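Local coordinates for protein transaminase (Bacillus megaterium, PDB 5G0A) that transfers amino groups between amines and carbonyl compounds with pyridoxal-5'-phosphate as cofactor, acting as an S-selective omega-transaminase, at residues Val34-Glu37 with Tyr43-Met46; Glu250-Ile255 with Val264-Asp269. All blocks are in the same frame, centred on the assembly; numbering follows the deposited sequence.

Contact 1 of 2, residues Val34-Glu37 with Tyr43-Met46; sequences VPIE and YLIM
Met46 runs back along the backbone of Val34-Glu37, its side chain oblique to those of Pro35 and Ile36, and the 82 Å² of its surface covered there is the largest share of any residue in the contact. Its chain bends at the end (chi3 72°), which carries the methyl back over the proline: CE is 3.7 Å from Pro35 O and 4.2 Å from Pro35 CD. CG of Met46 also touches Pro35 O, at 3.6 Å; this carbonyl is buried against aliphatic carbon and has no hydrogen-bonding partner in the model.

The bump in the other direction is Ile36. Its CD1 fits the hollow between two residues, touching Leu44 CB at 3.9 Å and Met46 CG at 4.0 Å, while CG2, anti to the backbone N, closes on the same Leu44 CB. Both branches of the isoleucine thus press on the same side of one methylene.

Beyond this apolar patch the polar link is a single backbone bond, Glu37 N to Ile45 O, 2.8 Å long; its N-H...O angle of 135° shows it bent at the hydrogen. The Glu37 side chain runs beside Ile45, pointing the same way, and a water donates to both Glu37 OE1 and Met46 O, bridging the two segments.

The pairing continues a beta hairpin: Ile45 is also bonded through its backbone to Ser38 of strand 38-40, and Leu44 to Leu52 of strand 51-54. Helix 10-20 packs on Pro35 and Glu37 through Trp10, and Tyr89 of the second subunit packs on Val34, Ile36 and Leu44.

Contact 2 of 2, residues Glu250-Ile255 with Val264-Asp269; sequences EYIPQI and VLWIND. Unlike the reference sequence in segment 264-269: Asn268 (reference Thr). With PLP (pyridoxal-5'-phosphate), chain K.
Ile252 and Ile255 of helix 251-262 meet the indole of Trp266 on strand 265-269, the helix-to-sheet packing of a beta-alpha-beta unit that begins with strand 231-236. The sheet is the large mixed one of the class-III aminotransferase fold.

Apolar packing comes first. Ile252 and Ile255 stand one helical turn apart and address different ends of the indole. CG2 of Ile252 approaches the six-membered ring obliquely, 3.6 Å from Trp266 CH2, with CD1 of the same residue 4.1 Å from Trp266 CZ2. With its CG anti to the backbone N (chi1 173°), Trp266 extends across the gap to the helix, and both isoleucines cross it at about a right angle.

A CH-pi contact is made by the second isoleucine: Ile255 CG2 sits over one face of the five-membered ring, 4.2 Å from its centroid and 17° off the normal.

No hydrogen bond joins the two segments; the indole N-H finds its partner outside them. Trp266 NE1 bonds to Thr236 OG1 on the neighbouring strand, a bond that helps fix the rotation of the indole.

Cofactor binding occupies the far end of the strand, where the carboxylate of Asp269 reaches N1 of the pyridine. His149 ND1 holds its OD2, and Val271 N its OD1, positioning the carboxylate. With an alanine in place of Asp269, the pyridine nitrogen would probably lose its carboxylate mate and His149 ND1 this partner. The closest approach to the cofactor is Asp269 OD2 to PLP N1, at 2.8 Å.

In the fold
Contact 1 closes before contact 2 opens along the chain, and the two lie on opposite sides of the chain's centre, their own centres about 39 Å apart and nearest atoms about 23 Å apart. They share no sheet: in contact 1 a loop that leads into strand 38-40 packs on strand 43-45, an inner strand of a small mixed sheet that also takes in strand 431-432, whereas in contact 2 helix 251-262 packs on strand 265-269 of the seven-stranded sheet, whose end carries the PLP-binding Asp269. Both belong to the class-III aminotransferase part of the chain. Contact 1 borders the second subunit; contact 2 is buried within its own chain, although Thr330 of the second subunit also bonds to its PLP.

Contact 1 of 2, residues Val34-Glu37 with Tyr43-Met46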
loop_
_atom_site.group_PDB
_atom_site.type_symbol
_atom_site.label_atom_id
_atom_site.label_comp_id
_atom_site.label_asym_id
_atom_site.label_seq_id
_atom_site.Cartn_x
_atom_site.Cartn_y
_atom_site.Cartn_z
ATOM N N VAL B 34 -22.813 3.964 32.838
ATOM C CA VAL B 34 -22.450 3.476 34.161
ATOM C C VAL B 34 -21.598 4.570 34.805
ATOM O O VAL B 34 -20.376 4.604 34.617
ATOM C CB VAL B 34 -21.703 2.111 34.105
ATOM C CG1 VAL B 34 -21.253 1.665 35.487
ATOM C CG2 VAL B 34 -22.588 1.026 33.481
ATOM N N PRO B 35 -22.243 5.473 35.573
ATOM C CA PRO B 35 -21.472 6.559 36.170
ATOM C C PRO B 35 -20.583 6.121 37.332
ATOM O O PRO B 35 -20.996 5.361 38.217
ATOM C CB PRO B 35 -22.545 7.557 36.612
ATOM C CG PRO B 35 -23.754 6.722 36.868
ATOM C CD PRO B 35 -23.693 5.605 35.849
ATOM N N ILE B 36 -19.340 6.580 37.289
ATOM C CA ILE B 36 -18.402 6.394 38.388
ATOM C C ILE B 36 -18.007 7.755 38.939
ATOM O O ILE B 36 -17.406 8.579 38.232
ATOM C CB ILE B 36 -17.156 5.596 37.940
ATOM C CG1 ILE B 36 -17.578 4.236 37.358
ATOM C CG2 ILE B 36 -16.150 5.470 39.085
ATOM C CD1 ILE B 36 -18.323 3.322 38.349
ATOM N N GLU B 37 -18.368 8.001 40.201
ATOM C CA GLU B 37 -18.114 9.301 40.858
ATOM C C GLU B 37 -16.697 9.469 41.404
ATOM O O GLU B 37 -16.170 10.578 41.450
ATOM C CB GLU B 37 -19.173 9.541 41.971
ATOM C CG GLU B 37 -19.013 10.851 42.770
ATOM C CD GLU B 37 -18.024 10.755 43.921
ATOM O OE1 GLU B 37 -17.879 9.677 44.528
ATOM O OE2 GLU B 37 -17.367 11.781 44.244
ATOM N N TYR B 43 -11.333 -0.157 44.197
ATOM C CA TYR B 43 -12.764 0.101 44.139
ATOM C C TYR B 43 -13.187 1.295 43.268
ATOM O O TYR B 43 -12.518 2.324 43.243
ATOM C CB TYR B 43 -13.317 0.257 45.568
ATOM C CG TYR B 43 -13.452 -1.078 46.258
ATOM C CD1 TYR B 43 -12.383 -1.643 46.958
ATOM C CD2 TYR B 43 -14.649 -1.781 46.191
ATOM C CE1 TYR B 43 -12.512 -2.881 47.575
ATOM C CE2 TYR B 43 -14.783 -3.017 46.806
ATOM C CZ TYR B 43 -13.720 -3.554 47.499
ATOM O OH TYR B 43 -13.882 -4.807 48.092
ATOM N N LEU B 44 -14.293 1.109 42.554
ATOM C CA LEU B 44 -15.011 2.184 41.877
ATOM C C LEU B 44 -16.236 2.525 42.729
ATOM O O LEU B 44 -16.893 1.631 43.260
ATOM C CB LEU B 44 -15.481 1.727 40.492
ATOM C CG LEU B 44 -14.438 0.920 39.685
ATOM C CD1 LEU B 44 -15.019 0.495 38.339
ATOM C CD2 LEU B 44 -13.105 1.660 39.522
ATOM N N ILE B 45 -16.537 3.813 42.836
ATOM C CA ILE B 45 -17.648 4.265 43.669
ATOM C C ILE B 45 -18.627 4.976 42.747
ATOM O O ILE B 45 -18.272 5.920 42.060
ATOM C CB ILE B 45 -17.181 5.177 44.832
ATOM C CG1 ILE B 45 -16.260 4.420 45.804
ATOM C CG2 ILE B 45 -18.374 5.723 45.626
ATOM C CD1 ILE B 45 -14.784 4.519 45.503
ATOM N N MET B 46 -19.873 4.515 42.748
ATOM C CA MET B 46 -20.926 5.164 41.980
ATOM C C MET B 46 -21.527 6.366 42.725
ATOM O O MET B 46 -21.248 6.564 43.910
ATOM C CB MET B 46 -22.000 4.138 41.615
ATOM C CG MET B 46 -21.440 2.964 40.823
ATOM S SD MET B 46 -22.721 1.854 40.240
ATOM C CE MET B 46 -23.512 2.817 38.950
HETATM O O HOH W 1 -20.220 8.650 45.771
#

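Contact 2 of 2, residues Glu250-Ile255 with Val264-Asp269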
loop_
_atom_site.group_PDB
_atom_site.type_symbol
_atom_site.label_atom_id
_atom_site.label_comp_id
_atom_site.label_asym_id
_atom_site.label_seq_id
_atom_site.Cartn_x
_atom_site.Cartn_y
_atom_site.Cartn_z
ATOM N N GLU B 250 9.616 -21.442 26.138
ATOM C CA GLU B 250 10.718 -21.392 25.199
ATOM C C GLU B 250 10.564 -20.385 24.058
ATOM O O GLU B 250 11.544 -20.047 23.398
ATOM C CB GLU B 250 10.950 -22.767 24.591
ATOM C CG GLU B 250 12.383 -23.228 24.743
ATOM C CD GLU B 250 12.859 -23.139 26.178
ATOM O OE1 GLU B 250 12.240 -23.790 27.040
ATOM O OE2 GLU B 250 13.841 -22.405 26.448
ATOM N N TYR B 251 9.337 -19.960 23.809
ATOM C CA TYR B 251 9.056 -19.062 22.671
ATOM C C TYR B 251 9.912 -17.783 22.654
ATOM O O TYR B 251 10.590 -17.495 21.653
ATOM C CB TYR B 251 7.553 -18.740 22.604
ATOM C CG TYR B 251 7.234 -17.814 21.452
ATOM C CD1 TYR B 251 7.009 -18.319 20.164
ATOM C CD2 TYR B 251 7.214 -16.425 21.645
ATOM C CE1 TYR B 251 6.742 -17.465 19.088
ATOM C CE2 TYR B 251 6.941 -15.561 20.586
ATOM C CZ TYR B 251 6.706 -16.078 19.323
ATOM O OH TYR B 251 6.443 -15.212 18.292
ATOM N N ILE B 252 9.889 -17.022 23.752
ATOM C CA ILE B 252 10.611 -15.749 23.808
ATOM C C ILE B 252 12.138 -15.911 23.675
ATOM O O ILE B 252 12.764 -15.231 22.868
ATOM C CB ILE B 252 10.187 -14.886 25.044
ATOM C CG1 ILE B 252 8.736 -14.383 24.874
ATOM C CG2 ILE B 252 11.155 -13.718 25.254
ATOM C CD1 ILE B 252 8.525 -13.417 23.682
ATOM N N PRO B 253 12.748 -16.838 24.440
ATOM C CA PRO B 253 14.165 -17.058 24.172
ATOM C C PRO B 253 14.439 -17.444 22.715
ATOM O O PRO B 253 15.449 -17.009 22.142
ATOM C CB PRO B 253 14.540 -18.202 25.153
ATOM C CG PRO B 253 13.571 -18.044 26.274
ATOM C CD PRO B 253 12.284 -17.574 25.632
ATOM N N GLN B 254 13.548 -18.229 22.111
ATOM C CA GLN B 254 13.758 -18.610 20.711
ATOM C C GLN B 254 13.599 -17.440 19.734
ATOM O O GLN B 254 14.301 -17.368 18.737
ATOM C CB GLN B 254 12.892 -19.799 20.321
ATOM C CG GLN B 254 13.492 -21.113 20.802
ATOM C CD GLN B 254 12.760 -22.335 20.263
ATOM O OE1 GLN B 254 12.076 -22.282 19.243
ATOM N NE2 GLN B 254 12.927 -23.460 20.952
ATOM N N ILE B 255 12.686 -16.523 20.036
ATOM C CA ILE B 255 12.546 -15.316 19.215
ATOM C C ILE B 255 13.759 -14.402 19.338
ATOM O O ILE B 255 14.213 -13.834 18.340
ATOM C CB ILE B 255 11.232 -14.558 19.533
ATOM C CG1 ILE B 255 10.018 -15.316 18.963
ATOM C CG2 ILE B 255 11.290 -13.102 19.042
ATOM C CD1 ILE B 255 9.950 -15.477 17.441
ATOM N N VAL B 264 17.794 -8.948 12.768
ATOM C CA VAL B 264 16.492 -8.240 12.814
ATOM C C VAL B 264 16.307 -7.781 14.262
ATOM O O VAL B 264 16.760 -8.462 15.197
ATOM C CB VAL B 264 15.387 -9.215 12.341
ATOM C CG1 VAL B 264 13.977 -8.776 12.717
ATOM C CG2 VAL B 264 15.519 -9.463 10.828
ATOM N N LEU B 265 15.705 -6.611 14.452
ATOM C CA LEU B 265 15.415 -6.140 15.801
ATOM C C LEU B 265 14.270 -6.913 16.472
ATOM O O LEU B 265 13.388 -7.461 15.810
ATOM C CB LEU B 265 15.107 -4.629 15.791
ATOM C CG LEU B 265 16.196 -3.677 15.317
ATOM C CD1 LEU B 265 15.648 -2.243 15.267
ATOM C CD2 LEU B 265 17.466 -3.767 16.196
ATOM N N TRP B 266 14.308 -6.958 17.810
ATOM C CA TRP B 266 13.203 -7.451 18.602
ATOM C C TRP B 266 12.615 -6.325 19.457
ATOM O O TRP B 266 13.293 -5.749 20.317
ATOM C CB TRP B 266 13.619 -8.675 19.483
ATOM C CG TRP B 266 12.550 -9.115 20.439
ATOM C CD1 TRP B 266 11.198 -9.190 20.193
ATOM C CD2 TRP B 266 12.731 -9.559 21.793
ATOM N NE1 TRP B 266 10.534 -9.623 21.316
ATOM C CE2 TRP B 266 11.448 -9.861 22.307
ATOM C CE3 TRP B 266 13.858 -9.734 22.627
ATOM C CZ2 TRP B 266 11.250 -10.311 23.619
ATOM C CZ3 TRP B 266 13.647 -10.187 23.929
ATOM C CH2 TRP B 266 12.363 -10.463 24.410
ATOM N N ILE B 267 11.370 -5.971 19.151
ATOM C CA ILE B 267 10.618 -5.004 19.946
ATOM C C ILE B 267 9.716 -5.818 20.848
ATOM O O ILE B 267 8.873 -6.576 20.372
ATOM C CB ILE B 267 9.707 -4.109 19.054
ATOM C CG1 ILE B 267 10.539 -3.353 18.000
ATOM C CG2 ILE B 267 8.880 -3.171 19.964
ATOM C CD1 ILE B 267 9.684 -2.658 16.918
ATOM N N ASN B 268 9.866 -5.678 22.167
ATOM C CA ASN B 268 8.823 -6.231 23.023
ATOM C C ASN B 268 7.896 -5.143 23.552
ATOM O O ASN B 268 8.356 -4.136 24.076
ATOM C CB ASN B 268 9.347 -7.089 24.190
ATOM C CG ASN B 268 8.230 -7.851 24.854
ATOM O OD1 ASN B 268 7.501 -8.624 24.198
ATOM N ND2 ASN B 268 8.037 -7.609 26.151
ATOM N N ASP B 269 6.603 -5.361 23.347
ATOM C CA ASP B 269 5.573 -4.408 23.735
ATOM C C ASP B 269 5.213 -4.661 25.196
ATOM O O ASP B 269 4.578 -5.673 25.515
ATOM C CB ASP B 269 4.343 -4.595 22.824
ATOM C CG ASP B 269 3.266 -3.522 23.050
ATOM O OD1 ASP B 269 3.335 -2.786 24.060
ATOM O OD2 ASP B 269 2.363 -3.422 22.190
HETATM N N1 PLP K . 0.047 -2.435 23.424
HETATM C C2 PLP K . -0.481 -3.310 24.314
HETATM C C2A PLP K . 0.166 -4.663 24.515
HETATM C C3 PLP K . -1.639 -2.907 25.145
HETATM O O3 PLP K . -2.170 -3.720 26.070
HETATM C C4 PLP K . -2.220 -1.571 24.946
HETATM C C4A PLP K . -3.389 -1.103 25.813
HETATM C C5 PLP K . -1.570 -0.738 23.905
HETATM C C6 PLP K . -0.490 -1.227 23.185
HETATM C C5A PLP K . -2.098 0.641 23.536
HETATM O O4P PLP K . -2.077 1.564 24.605
HETATM P P PLP K . -3.110 2.808 24.533
HETATM O O1P PLP K . -2.627 3.613 25.709
HETATM O O2P PLP K . -2.972 3.509 23.193
HETATM O O3P PLP K . -4.478 2.210 24.729
#